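Local coordinates for bacterial transferase hexapeptide (Three repeats) family protein (Acinetobacter baumannii, PDB 4M9C) that probably transfers an acetyl group to a UDP-linked amino sugar in the biosynthesis of UDP-N,N'-diacetylbacillosamine, at residues 53-67 / 82-94. Numbering follows the deposited sequence.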
loop_
_atom_site.group_PDB
_atom_site.type_symbol
_atom_site.label_atom_id
_atom_site.label_comp_id
_atom_site.label_asym_id
_atom_site.label_seq_id
_atom_site.Cartn_x
_atom_site.Cartn_y
_atom_site.Cartn_z
ATOM N N TYR A 53 -8.481 33.075 -9.413
ATOM C CA TYR A 53 -7.768 32.789 -10.647
ATOM C C TYR A 53 -7.273 34.084 -11.293
ATOM O O TYR A 53 -6.116 34.176 -11.699
ATOM C CB TYR A 53 -8.630 31.987 -11.617
ATOM C CG TYR A 53 -7.927 31.682 -12.912
ATOM C CD1 TYR A 53 -8.303 32.305 -14.093
ATOM C CD2 TYR A 53 -6.875 30.784 -12.952
ATOM C CE1 TYR A 53 -7.655 32.030 -15.280
ATOM C CE2 TYR A 53 -6.218 30.508 -14.133
ATOM C CZ TYR A 53 -6.613 31.129 -15.292
ATOM O OH TYR A 53 -5.962 30.850 -16.465
ATOM N N LEU A 54 -8.145 35.089 -11.365
ATOM C CA LEU A 54 -7.781 36.363 -11.975
ATOM C C LEU A 54 -6.577 36.989 -11.302
ATOM O O LEU A 54 -5.679 37.472 -11.982
ATOM C CB LEU A 54 -8.960 37.345 -11.973
ATOM C CG LEU A 54 -9.963 37.070 -13.096
ATOM C CD1 LEU A 54 -11.293 37.797 -12.872
ATOM C CD2 LEU A 54 -9.347 37.431 -14.445
ATOM N N ASP A 55 -6.554 36.986 -9.972
ATOM C CA ASP A 55 -5.419 37.560 -9.247
ATOM C C ASP A 55 -4.138 36.763 -9.484
ATOM O O ASP A 55 -3.066 37.338 -9.654
ATOM C CB ASP A 55 -5.722 37.702 -7.753
ATOM C CG ASP A 55 -6.728 38.816 -7.471
ATOM O OD1 ASP A 55 -6.653 39.873 -8.143
ATOM O OD2 ASP A 55 -7.602 38.631 -6.594
ATOM N N PHE A 56 -4.255 35.440 -9.519
ATOM C CA PHE A 56 -3.098 34.612 -9.828
ATOM C C PHE A 56 -2.545 34.990 -11.196
ATOM O O PHE A 56 -1.359 35.251 -11.342
ATOM C CB PHE A 56 -3.463 33.122 -9.803
ATOM C CG PHE A 56 -2.347 32.220 -10.267
ATOM C CD1 PHE A 56 -2.300 31.768 -11.577
ATOM C CD2 PHE A 56 -1.345 31.839 -9.394
ATOM C CE1 PHE A 56 -1.280 30.935 -12.010
ATOM C CE2 PHE A 56 -0.320 31.000 -9.814
ATOM C CZ PHE A 56 -0.288 30.551 -11.124
ATOM N N ILE A 57 -3.416 35.019 -12.199
ATOM C CA ILE A 57 -3.005 35.353 -13.555
ATOM C C ILE A 57 -2.413 36.764 -13.629
ATOM O O ILE A 57 -1.517 37.030 -14.430
ATOM C CB ILE A 57 -4.190 35.259 -14.533
ATOM C CG1 ILE A 57 -4.610 33.801 -14.730
ATOM C CG2 ILE A 57 -3.828 35.885 -15.866
ATOM C CD1 ILE A 57 -3.533 32.933 -15.341
ATOM N N SER A 58 -2.915 37.668 -12.790
ATOM C CA SER A 58 -2.492 39.064 -12.858
ATOM C C SER A 58 -1.121 39.301 -12.217
ATOM O O SER A 58 -0.512 40.351 -12.426
ATOM C CB SER A 58 -3.548 39.990 -12.236
ATOM O OG SER A 58 -3.485 39.972 -10.818
ATOM N N LYS A 59 -0.627 38.326 -11.451
ATOM C CA LYS A 59 0.662 38.497 -10.784
ATOM C C LYS A 59 1.752 38.890 -11.774
ATOM O O LYS A 59 1.737 38.457 -12.930
ATOM C CB LYS A 59 1.087 37.227 -10.040
ATOM C CG LYS A 59 0.255 36.895 -8.820
ATOM C CD LYS A 59 0.510 37.876 -7.695
ATOM C CE LYS A 59 -0.424 37.615 -6.519
ATOM N NZ LYS A 59 -0.321 38.672 -5.470
ATOM N N PRO A 60 2.702 39.719 -11.322
ATOM C CA PRO A 60 3.878 39.996 -12.143
ATOM C C PRO A 60 4.801 38.804 -11.991
ATOM O O PRO A 60 5.266 38.513 -10.887
ATOM C CB PRO A 60 4.485 41.217 -11.466
ATOM C CG PRO A 60 4.148 41.022 -10.014
ATOM C CD PRO A 60 2.781 40.369 -10.001
ATOM N N ALA A 61 5.035 38.094 -13.082
ATOM C CA ALA A 61 5.876 36.914 -13.040
ATOM C C ALA A 61 6.043 36.422 -14.453
ATOM O O ALA A 61 5.062 36.096 -15.124
ATOM C CB ALA A 61 5.250 35.835 -12.174
ATOM N N ASP A 62 7.291 36.386 -14.907
ATOM C CA ASP A 62 7.601 35.932 -16.251
ATOM C C ASP A 62 6.864 34.634 -16.544
ATOM O O ASP A 62 6.190 34.506 -17.570
ATOM C CB ASP A 62 9.110 35.725 -16.403
ATOM N N HIS A 63 6.973 33.680 -15.625
ATOM C CA HIS A 63 6.415 32.353 -15.853
ATOM C C HIS A 63 5.447 31.926 -14.759
ATOM O O HIS A 63 5.704 32.123 -13.570
ATOM C CB HIS A 63 7.542 31.333 -16.007
ATOM C CG HIS A 63 8.477 31.651 -17.130
ATOM N ND1 HIS A 63 9.644 32.361 -16.948
ATOM C CD2 HIS A 63 8.406 31.377 -18.455
ATOM C CE1 HIS A 63 10.258 32.497 -18.110
ATOM N NE2 HIS A 63 9.529 31.909 -19.039
ATOM N N LYS A 64 4.320 31.361 -15.177
ATOM C CA LYS A 64 3.341 30.828 -14.244
ATOM C C LYS A 64 3.081 29.352 -14.567
ATOM O O LYS A 64 2.961 28.973 -15.733
ATOM C CB LYS A 64 2.039 31.638 -14.289
ATOM C CG LYS A 64 2.208 33.145 -14.023
ATOM C CD LYS A 64 0.876 33.816 -13.779
ATOM C CE LYS A 64 1.013 35.337 -13.654
ATOM N NZ LYS A 64 1.360 35.946 -14.967
ATOM N N ALA A 65 3.015 28.526 -13.528
ATOM C CA ALA A 65 2.766 27.095 -13.687
ATOM C C ALA A 65 1.776 26.618 -12.626
ATOM O O ALA A 65 1.733 27.142 -11.507
ATOM C CB ALA A 65 4.075 26.315 -13.593
ATOM N N VAL A 66 0.975 25.623 -12.977
ATOM C CA VAL A 66 -0.068 25.169 -12.074
ATOM C C VAL A 66 -0.158 23.643 -12.029
ATOM O O VAL A 66 -0.007 22.971 -13.046
ATOM C CB VAL A 66 -1.431 25.762 -12.486
ATOM C CG1 VAL A 66 -2.592 24.980 -11.857
ATOM C CG2 VAL A 66 -1.501 27.247 -12.120
ATOM N N THR A 67 -0.387 23.109 -10.835
ATOM C CA THR A 67 -0.850 21.736 -10.697
ATOM C C THR A 67 -2.289 21.795 -10.194
ATOM O O THR A 67 -2.604 22.513 -9.239
ATOM C CB THR A 67 0.043 20.892 -9.738
ATOM O OG1 THR A 67 -0.566 19.613 -9.517
ATOM C CG2 THR A 67 0.192 21.590 -8.395
ATOM N N LEU A 82 -9.420 26.605 -19.387
ATOM C CA LEU A 82 -9.191 27.931 -18.829
ATOM C C LEU A 82 -7.700 28.293 -18.788
ATOM O O LEU A 82 -7.317 29.393 -19.185
ATOM C CB LEU A 82 -9.798 28.016 -17.428
ATOM C CG LEU A 82 -9.867 29.396 -16.781
ATOM C CD1 LEU A 82 -10.752 30.306 -17.615
ATOM C CD2 LEU A 82 -10.382 29.296 -15.351
ATOM N N LEU A 83 -6.859 27.373 -18.310
ATOM C CA LEU A 83 -5.420 27.636 -18.179
ATOM C C LEU A 83 -4.721 27.782 -19.529
ATOM O O LEU A 83 -3.764 28.547 -19.660
ATOM C CB LEU A 83 -4.714 26.533 -17.377
ATOM C CG LEU A 83 -4.992 26.354 -15.882
ATOM C CD1 LEU A 83 -4.301 25.090 -15.371
ATOM C CD2 LEU A 83 -4.544 27.554 -15.096
ATOM N N GLU A 84 -5.180 27.038 -20.525
ATOM C CA GLU A 84 -4.580 27.123 -21.852
ATOM C C GLU A 84 -4.781 28.518 -22.460
ATOM O O GLU A 84 -3.869 29.063 -23.081
ATOM C CB GLU A 84 -5.127 26.025 -22.771
ATOM C CG GLU A 84 -4.793 24.595 -22.315
ATOM C CD GLU A 84 -3.399 24.151 -22.727
ATOM O OE1 GLU A 84 -2.744 24.881 -23.502
ATOM O OE2 GLU A 84 -2.957 23.066 -22.283
ATOM N N LYS A 85 -5.965 29.098 -22.260
ATOM C CA LYS A 85 -6.260 30.450 -22.752
ATOM C C LYS A 85 -5.212 31.465 -22.309
ATOM O O LYS A 85 -4.840 32.355 -23.074
ATOM C CB LYS A 85 -7.649 30.924 -22.295
ATOM C CG LYS A 85 -8.814 30.438 -23.157
ATOM N N ASP A 86 -4.750 31.337 -21.068
ATOM C CA ASP A 86 -3.785 32.283 -20.515
ATOM C C ASP A 86 -2.352 31.783 -20.660
ATOM O O ASP A 86 -1.413 32.400 -20.148
ATOM C CB ASP A 86 -4.094 32.582 -19.045
ATOM C CG ASP A 86 -5.375 33.385 -18.863
ATOM O OD1 ASP A 86 -5.350 34.607 -19.132
ATOM O OD2 ASP A 86 -6.400 32.802 -18.439
ATOM N N GLY A 87 -2.190 30.666 -21.361
ATOM C CA GLY A 87 -0.874 30.095 -21.595
ATOM C C GLY A 87 -0.123 29.681 -20.340
ATOM O O GLY A 87 1.100 29.766 -20.290
ATOM N N VAL A 88 -0.851 29.233 -19.322
ATOM C CA VAL A 88 -0.221 28.754 -18.094
ATOM C C VAL A 88 0.331 27.340 -18.301
ATOM O O VAL A 88 -0.286 26.500 -18.962
ATOM C CB VAL A 88 -1.204 28.764 -16.900
ATOM C CG1 VAL A 88 -0.522 28.260 -15.631
ATOM C CG2 VAL A 88 -1.761 30.159 -16.691
ATOM N N GLN A 89 1.498 27.090 -17.730
ATOM C CA GLN A 89 2.200 25.825 -17.898
ATOM C C GLN A 89 1.664 24.769 -16.927
ATOM O O GLN A 89 1.317 25.082 -15.789
ATOM C CB GLN A 89 3.693 26.067 -17.677
ATOM C CG GLN A 89 4.556 24.816 -17.559
ATOM C CD GLN A 89 6.021 25.161 -17.287
ATOM O OE1 GLN A 89 6.812 24.302 -16.884
ATOM N NE2 GLN A 89 6.382 26.426 -17.509
ATOM N N HIS A 90 1.575 23.527 -17.385
ATOM C CA HIS A 90 1.080 22.447 -16.545
ATOM C C HIS A 90 2.237 21.692 -15.915
ATOM O O HIS A 90 3.151 21.264 -16.608
ATOM C CB HIS A 90 0.262 21.469 -17.374
ATOM C CG HIS A 90 -0.919 22.090 -18.047
ATOM N ND1 HIS A 90 -2.004 22.574 -17.346
ATOM C CD2 HIS A 90 -1.192 22.295 -19.358
ATOM C CE1 HIS A 90 -2.893 23.054 -18.198
ATOM N NE2 HIS A 90 -2.424 22.896 -19.425
ATOM N N LEU A 91 2.176 21.505 -14.603
ATOM C CA LEU A 91 3.212 20.789 -13.874
ATOM C C LEU A 91 2.887 19.306 -13.723
ATOM O O LEU A 91 1.719 18.919 -13.605
ATOM C CB LEU A 91 3.372 21.397 -12.484
ATOM C CG LEU A 91 3.822 22.848 -12.469
ATOM C CD1 LEU A 91 3.720 23.400 -11.070
ATOM C CD2 LEU A 91 5.254 22.923 -12.978
ATOM N N ALA A 92 3.928 18.484 -13.725
ATOM C CA ALA A 92 3.797 17.087 -13.330
ATOM C C ALA A 92 4.342 16.963 -11.912
ATOM O O ALA A 92 5.407 17.499 -11.598
ATOM C CB ALA A 92 4.571 16.176 -14.291
ATOM N N VAL A 93 3.616 16.260 -11.053
ATOM C CA VAL A 93 4.004 16.149 -9.657
ATOM C C VAL A 93 4.007 14.678 -9.266
ATOM O O VAL A 93 3.020 13.982 -9.493
ATOM C CB VAL A 93 3.001 16.922 -8.772
ATOM C CG1 VAL A 93 3.299 16.728 -7.295
ATOM C CG2 VAL A 93 3.029 18.392 -9.124
ATOM N N GLN A 94 5.123 14.199 -8.721
ATOM C CA GLN A 94 5.191 12.854 -8.160
ATOM C C GLN A 94 5.496 12.969 -6.683
ATOM O O GLN A 94 5.696 14.058 -6.155
ATOM C CB GLN A 94 6.324 12.028 -8.783
ATOM C CG GLN A 94 6.345 11.972 -10.282
ATOM C CD GLN A 94 7.105 13.133 -10.888
ATOM O OE1 GLN A 94 6.629 13.765 -11.835
ATOM N NE2 GLN A 94 8.303 13.414 -10.354
HETATM O O HOH W 1 -1.952 21.899 -14.615
HETATM O O HOH W 2 -0.024 18.081 -11.646
#
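Val66 lies between Gln89 and Leu91 in a parallel ladder: its N donates to Gln89 O (2.9 Å), its O accepts from Leu91 N, and Gln89 N bonds to Lys64 O, which adds strand 89-90 to strand 63-68. The C-terminal end of helix 73-85 meets helix 53-58 through Tyr53. With CG anti to the backbone N (chi1 180°), the Tyr53 ring reaches across to Leu82, whose CD2 makes a CH-pi contact over one face, 4.0 Å from the ring centroid, while Ile57 CG1 lies over the opposite face, toward its rim. Leu83 CD2 meets the ring edge at Tyr53 CE2 (3.5 Å). Tyr53 OH donates to Asp86 OD2 (2.8 Å) on its anti side but 34° out of the carboxylate plane. Val88, just past the Schellman motif that ends helix 73-85 with Gly87 as C-prime, spreads its branches: CG2 touches Ile57 CD1 (3.6 Å), CG1 touches Val66 CG2. On the other sheet face, Leu91 CD2 packs against Ala65 CB (3.6 Å). One water joins Val66 O to His90 ND1, while His90 NE2 donates to Glu84 OE2 from above the carboxylate plane. Ladder and apolar packing join a beta-alpha-beta unit of the Rossmann-like N-terminal domain; the phenol bond ties Asp86 to helix 53-58 and would probably favour its ionised form.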